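Long-range contact in protein (CD58) (Homo sapiens, PDB 1CCZ), which is a cell-surface glycoprotein of the immunoglobulin superfamily, also called lymphocyte function-associated antigen 3, that binds the adhesion receptor CD2: residues I101-C112 and Y141-C152. Sequence-based numbering, arbitrary orientation.
With NAG (2-acetamido-2-deoxy-beta-D-glucopyranose), chain D.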
loop_
_atom_site.group_PDB
_atom_site.type_symbol
_atom_site.label_atom_id
_atom_site.label_comp_id
_atom_site.label_asym_id
_atom_site.label_seq_id
_atom_site.Cartn_x
_atom_site.Cartn_y
_atom_site.Cartn_z
ATOM N N ILE A 101 -7.320 9.962 -19.572
ATOM C CA ILE A 101 -8.711 10.280 -19.807
ATOM C C ILE A 101 -8.971 10.381 -21.315
ATOM O O ILE A 101 -8.204 11.009 -22.046
ATOM C CB ILE A 101 -9.087 11.631 -19.163
ATOM C CG1 ILE A 101 -8.974 11.540 -17.640
ATOM C CG2 ILE A 101 -10.490 12.037 -19.604
ATOM C CD1 ILE A 101 -9.180 12.866 -16.949
ATOM N N TYR A 102 -10.035 9.742 -21.792
ATOM C CA TYR A 102 -10.406 9.862 -23.198
ATOM C C TYR A 102 -11.934 9.813 -23.301
ATOM O O TYR A 102 -12.613 9.522 -22.315
ATOM C CB TYR A 102 -9.725 8.791 -24.042
ATOM C CG TYR A 102 -10.027 7.393 -23.642
ATOM C CD1 TYR A 102 -9.253 6.733 -22.685
ATOM C CD2 TYR A 102 -11.047 6.692 -24.271
ATOM C CE1 TYR A 102 -9.492 5.384 -22.374
ATOM C CE2 TYR A 102 -11.300 5.361 -23.976
ATOM C CZ TYR A 102 -10.521 4.706 -23.034
ATOM O OH TYR A 102 -10.770 3.369 -22.794
ATOM N N TRP A 103 -12.491 10.122 -24.465
ATOM C CA TRP A 103 -13.943 10.139 -24.581
ATOM C C TRP A 103 -14.459 9.839 -25.960
ATOM O O TRP A 103 -13.704 9.816 -26.931
ATOM C CB TRP A 103 -14.466 11.514 -24.180
ATOM C CG TRP A 103 -13.879 12.612 -25.031
ATOM C CD1 TRP A 103 -14.310 13.016 -26.263
ATOM C CD2 TRP A 103 -12.725 13.409 -24.732
ATOM N NE1 TRP A 103 -13.494 14.013 -26.755
ATOM C CE2 TRP A 103 -12.512 14.274 -25.837
ATOM C CE3 TRP A 103 -11.848 13.477 -23.640
ATOM C CZ2 TRP A 103 -11.455 15.197 -25.879
ATOM C CZ3 TRP A 103 -10.794 14.397 -23.684
ATOM C CH2 TRP A 103 -10.610 15.242 -24.798
ATOM N N GLU A 104 -15.771 9.628 -26.027
ATOM C CA GLU A 104 -16.487 9.363 -27.274
ATOM C C GLU A 104 -17.588 10.433 -27.334
ATOM O O GLU A 104 -18.514 10.415 -26.529
ATOM C CB GLU A 104 -17.100 7.969 -27.226
ATOM C CG GLU A 104 -17.997 7.674 -28.381
ATOM C CD GLU A 104 -17.326 7.981 -29.696
ATOM O OE1 GLU A 104 -16.241 7.411 -29.954
ATOM O OE2 GLU A 104 -17.876 8.799 -30.468
ATOM N N CYS A 105 -17.478 11.374 -28.263
ATOM C CA CYS A 105 -18.450 12.461 -28.343
ATOM C C CYS A 105 -19.861 12.026 -28.670
ATOM O O CYS A 105 -20.823 12.532 -28.080
ATOM C CB CYS A 105 -18.016 13.499 -29.379
ATOM S SG CYS A 105 -16.563 14.498 -28.905
ATOM N N SER A 106 -19.976 11.091 -29.611
ATOM C CA SER A 106 -21.274 10.592 -30.070
ATOM C C SER A 106 -22.215 10.135 -28.951
ATOM O O SER A 106 -23.383 10.530 -28.928
ATOM C CB SER A 106 -21.064 9.475 -31.094
ATOM O OG SER A 106 -20.683 8.278 -30.451
ATOM N N ASN A 107 -21.717 9.329 -28.015
ATOM C CA ASN A 107 -22.541 8.867 -26.899
ATOM C C ASN A 107 -22.159 9.572 -25.589
ATOM O O ASN A 107 -22.435 9.067 -24.502
ATOM C CB ASN A 107 -22.383 7.364 -26.733
ATOM C CG ASN A 107 -20.945 6.958 -26.672
ATOM O OD1 ASN A 107 -20.172 7.553 -25.938
ATOM N ND2 ASN A 107 -20.565 5.952 -27.446
ATOM N N ALA A 108 -21.519 10.735 -25.694
ATOM C CA ALA A 108 -21.114 11.506 -24.525
ATOM C C ALA A 108 -20.591 10.645 -23.379
ATOM O O ALA A 108 -20.973 10.827 -22.221
ATOM C CB ALA A 108 -22.267 12.359 -24.037
ATOM N N THR A 109 -19.698 9.720 -23.707
ATOM C CA THR A 109 -19.102 8.850 -22.704
ATOM C C THR A 109 -17.630 9.169 -22.502
ATOM O O THR A 109 -16.851 9.161 -23.450
ATOM C CB THR A 109 -19.192 7.385 -23.107
ATOM O OG1 THR A 109 -20.564 7.036 -23.300
ATOM C CG2 THR A 109 -18.576 6.501 -22.021
ATOM N N LEU A 110 -17.267 9.426 -21.257
ATOM C CA LEU A 110 -15.907 9.741 -20.856
ATOM C C LEU A 110 -15.345 8.512 -20.137
ATOM O O LEU A 110 -16.031 7.915 -19.315
ATOM C CB LEU A 110 -15.962 10.938 -19.907
ATOM C CG LEU A 110 -14.890 11.462 -18.946
ATOM C CD1 LEU A 110 -14.095 10.351 -18.313
ATOM C CD2 LEU A 110 -14.019 12.420 -19.705
ATOM N N THR A 111 -14.114 8.119 -20.456
ATOM C CA THR A 111 -13.495 6.980 -19.784
ATOM C C THR A 111 -12.175 7.385 -19.163
ATOM O O THR A 111 -11.422 8.172 -19.740
ATOM C CB THR A 111 -13.194 5.829 -20.732
ATOM O OG1 THR A 111 -14.413 5.348 -21.294
ATOM C CG2 THR A 111 -12.489 4.692 -19.980
ATOM N N CYS A 112 -11.911 6.854 -17.975
ATOM C CA CYS A 112 -10.666 7.107 -17.274
ATOM C C CYS A 112 -10.044 5.729 -17.024
ATOM O O CYS A 112 -10.760 4.769 -16.759
ATOM C CB CYS A 112 -10.913 7.806 -15.940
ATOM S SG CYS A 112 -9.346 7.962 -15.029
ATOM N N TYR A 141 -18.127 7.124 -17.796
ATOM C CA TYR A 141 -19.178 7.977 -17.269
ATOM C C TYR A 141 -19.841 8.735 -18.403
ATOM O O TYR A 141 -19.162 9.309 -19.254
ATOM C CB TYR A 141 -18.577 8.951 -16.245
ATOM C CG TYR A 141 -19.490 10.087 -15.851
ATOM C CD1 TYR A 141 -20.388 9.963 -14.781
ATOM C CD2 TYR A 141 -19.454 11.297 -16.543
ATOM C CE1 TYR A 141 -21.224 11.025 -14.418
ATOM C CE2 TYR A 141 -20.278 12.354 -16.190
ATOM C CZ TYR A 141 -21.157 12.217 -15.131
ATOM O OH TYR A 141 -21.949 13.297 -14.794
ATOM N N GLN A 142 -21.170 8.714 -18.423
ATOM C CA GLN A 142 -21.929 9.418 -19.453
ATOM C C GLN A 142 -22.170 10.823 -18.903
ATOM O O GLN A 142 -22.853 10.988 -17.889
ATOM C CB GLN A 142 -23.243 8.691 -19.709
ATOM C CG GLN A 142 -23.229 7.827 -20.957
ATOM C CD GLN A 142 -24.473 8.050 -21.803
ATOM O OE1 GLN A 142 -25.590 8.101 -21.272
ATOM N NE2 GLN A 142 -24.296 8.191 -23.111
ATOM N N TRP A 143 -21.595 11.840 -19.545
ATOM C CA TRP A 143 -21.757 13.179 -19.003
ATOM C C TRP A 143 -23.084 13.860 -19.328
ATOM O O TRP A 143 -23.744 13.562 -20.329
ATOM C CB TRP A 143 -20.565 14.078 -19.395
ATOM C CG TRP A 143 -20.467 14.445 -20.855
ATOM C CD1 TRP A 143 -21.218 15.383 -21.524
ATOM C CD2 TRP A 143 -19.548 13.906 -21.821
ATOM N NE1 TRP A 143 -20.825 15.458 -22.840
ATOM C CE2 TRP A 143 -19.804 14.567 -23.057
ATOM C CE3 TRP A 143 -18.536 12.934 -21.765
ATOM C CZ2 TRP A 143 -19.086 14.285 -24.229
ATOM C CZ3 TRP A 143 -17.818 12.654 -22.928
ATOM C CH2 TRP A 143 -18.099 13.330 -24.148
ATOM N N THR A 144 -23.475 14.770 -18.451
ATOM C CA THR A 144 -24.710 15.502 -18.634
ATOM C C THR A 144 -24.367 16.911 -19.095
ATOM O O THR A 144 -25.154 17.545 -19.788
ATOM C CB THR A 144 -25.513 15.552 -17.321
ATOM O OG1 THR A 144 -24.872 16.426 -16.376
ATOM C CG2 THR A 144 -25.607 14.164 -16.725
ATOM N N ASN A 145 -23.182 17.388 -18.718
ATOM C CA ASN A 145 -22.741 18.725 -19.102
ATOM C C ASN A 145 -21.218 18.823 -19.192
ATOM O O ASN A 145 -20.497 17.961 -18.677
ATOM C CB ASN A 145 -23.238 19.750 -18.095
ATOM C CG ASN A 145 -22.417 19.768 -16.844
ATOM O OD1 ASN A 145 -21.421 20.474 -16.760
ATOM N ND2 ASN A 145 -22.825 18.982 -15.854
ATOM N N LEU A 146 -20.740 19.884 -19.845
ATOM C CA LEU A 146 -19.312 20.111 -20.006
ATOM C C LEU A 146 -18.936 21.504 -19.526
ATOM O O LEU A 146 -18.094 22.171 -20.112
ATOM C CB LEU A 146 -18.915 19.914 -21.469
ATOM C CG LEU A 146 -19.117 18.470 -21.954
ATOM C CD1 LEU A 146 -18.757 18.367 -23.414
ATOM C CD2 LEU A 146 -18.266 17.512 -21.139
ATOM N N ARG A 147 -19.557 21.937 -18.441
ATOM C CA ARG A 147 -19.280 23.257 -17.894
ATOM C C ARG A 147 -17.927 23.352 -17.181
ATOM O O ARG A 147 -17.436 24.445 -16.905
ATOM C CB ARG A 147 -20.392 23.661 -16.924
ATOM C CG ARG A 147 -21.742 23.909 -17.580
ATOM C CD ARG A 147 -22.695 24.569 -16.588
ATOM N NE ARG A 147 -23.080 23.666 -15.500
ATOM C CZ ARG A 147 -24.038 22.741 -15.596
ATOM N NH1 ARG A 147 -24.722 22.585 -16.730
ATOM N NH2 ARG A 147 -24.310 21.959 -14.555
ATOM N N ALA A 148 -17.336 22.209 -16.856
ATOM C CA ALA A 148 -16.038 22.203 -16.193
ATOM C C ALA A 148 -15.233 21.006 -16.680
ATOM O O ALA A 148 -15.788 20.047 -17.200
ATOM C CB ALA A 148 -16.215 22.129 -14.693
ATOM N N PRO A 149 -13.902 21.075 -16.571
ATOM C CA PRO A 149 -13.099 19.933 -17.015
ATOM C C PRO A 149 -13.300 18.753 -16.060
ATOM O O PRO A 149 -13.863 18.907 -14.982
ATOM C CB PRO A 149 -11.661 20.454 -16.978
ATOM C CG PRO A 149 -11.689 21.627 -16.071
ATOM C CD PRO A 149 -13.078 22.198 -16.094
ATOM N N PHE A 150 -12.852 17.573 -16.471
ATOM C CA PHE A 150 -12.966 16.387 -15.634
ATOM C C PHE A 150 -11.628 16.075 -14.984
ATOM O O PHE A 150 -10.574 16.260 -15.595
ATOM C CB PHE A 150 -13.384 15.201 -16.478
ATOM C CG PHE A 150 -14.805 15.251 -16.904
ATOM C CD1 PHE A 150 -15.808 14.794 -16.059
ATOM C CD2 PHE A 150 -15.148 15.757 -18.153
ATOM C CE1 PHE A 150 -17.141 14.839 -16.450
ATOM C CE2 PHE A 150 -16.485 15.808 -18.562
ATOM C CZ PHE A 150 -17.483 15.346 -17.704
ATOM N N LYS A 151 -11.665 15.623 -13.740
ATOM C CA LYS A 151 -10.447 15.242 -13.059
ATOM C C LYS A 151 -10.645 13.799 -12.657
ATOM O O LYS A 151 -11.691 13.425 -12.102
ATOM C CB LYS A 151 -10.205 16.070 -11.815
ATOM C CG LYS A 151 -9.025 15.592 -10.990
ATOM C CD LYS A 151 -8.705 16.642 -9.948
ATOM C CE LYS A 151 -7.624 16.183 -8.994
ATOM N NZ LYS A 151 -8.184 15.598 -7.741
ATOM N N CYS A 152 -9.653 12.980 -12.980
ATOM C CA CYS A 152 -9.693 11.577 -12.619
ATOM C C CYS A 152 -8.508 11.311 -11.736
ATOM O O CYS A 152 -7.377 11.686 -12.054
ATOM C CB CYS A 152 -9.622 10.690 -13.838
ATOM S SG CYS A 152 -9.792 8.955 -13.347
HETATM C C1 NAG D . -20.314 4.659 -26.853
HETATM C C2 NAG D . -18.812 4.339 -26.835
HETATM C C3 NAG D . -18.616 2.944 -26.251
HETATM C C4 NAG D . -19.285 2.843 -24.868
HETATM C C5 NAG D . -20.741 3.331 -24.911
HETATM C C6 NAG D . -21.330 3.445 -23.522
HETATM C C7 NAG D . -18.701 4.007 -29.273
HETATM C C8 NAG D . -17.884 4.182 -30.551
HETATM N N2 NAG D . -18.151 4.447 -28.137
HETATM O O3 NAG D . -17.225 2.681 -26.128
HETATM O O4 NAG D . -19.261 1.495 -24.416
HETATM O O5 NAG D . -20.819 4.640 -25.511
HETATM O O6 NAG D . -22.516 4.223 -23.533
HETATM O O7 NAG D . -19.818 3.490 -29.338
#
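The indole of Trp-143 lies between Ala-108, whose CB sits 20° off the normal of the five-membered ring in a CH-pi contact, and Leu-146 CD2 on the opposite face. At the indole edge, Trp-103 CB meets Trp-143 CZ3 at 3.8 Å. With its chi1 at 69°, Trp-143 has CG between its backbone N and carbonyl carbon, and the ring folds back over Ala-108 while the Trp-143 N still donates to Ala-108 O (2.9 Å). Phe-150 carries Leu-110 CG over the centre of one face and Leu-146 CD2 in plane at its edge. Between the strands, Leu-110 N gives Tyr-141 O a nearly straight bond (2.8 Å), and Tyr-141 N returns one to Leu-110 O. Next along, the bent side chain of Gln-142 brings NE2 toward Asn-107 O, a bond too short to be trusted in detail, in the turn of a hairpin with a G1 bulge. Asn-107 ND2 bears an N-linked sugar, packed beside Glu-104 and Thr-109. Deeper in, Ile-101 CD1 rests against Cys-152 CB, and Cys-112 SG is bonded to Cys-152 SG at 2.0 Å. The disulfide ties the three-stranded sheet containing 109-113 to the four-stranded sheet containing 150-156, the cross-sheet disulfide of an immunoglobulin beta-sandwich, here in a C2-set domain.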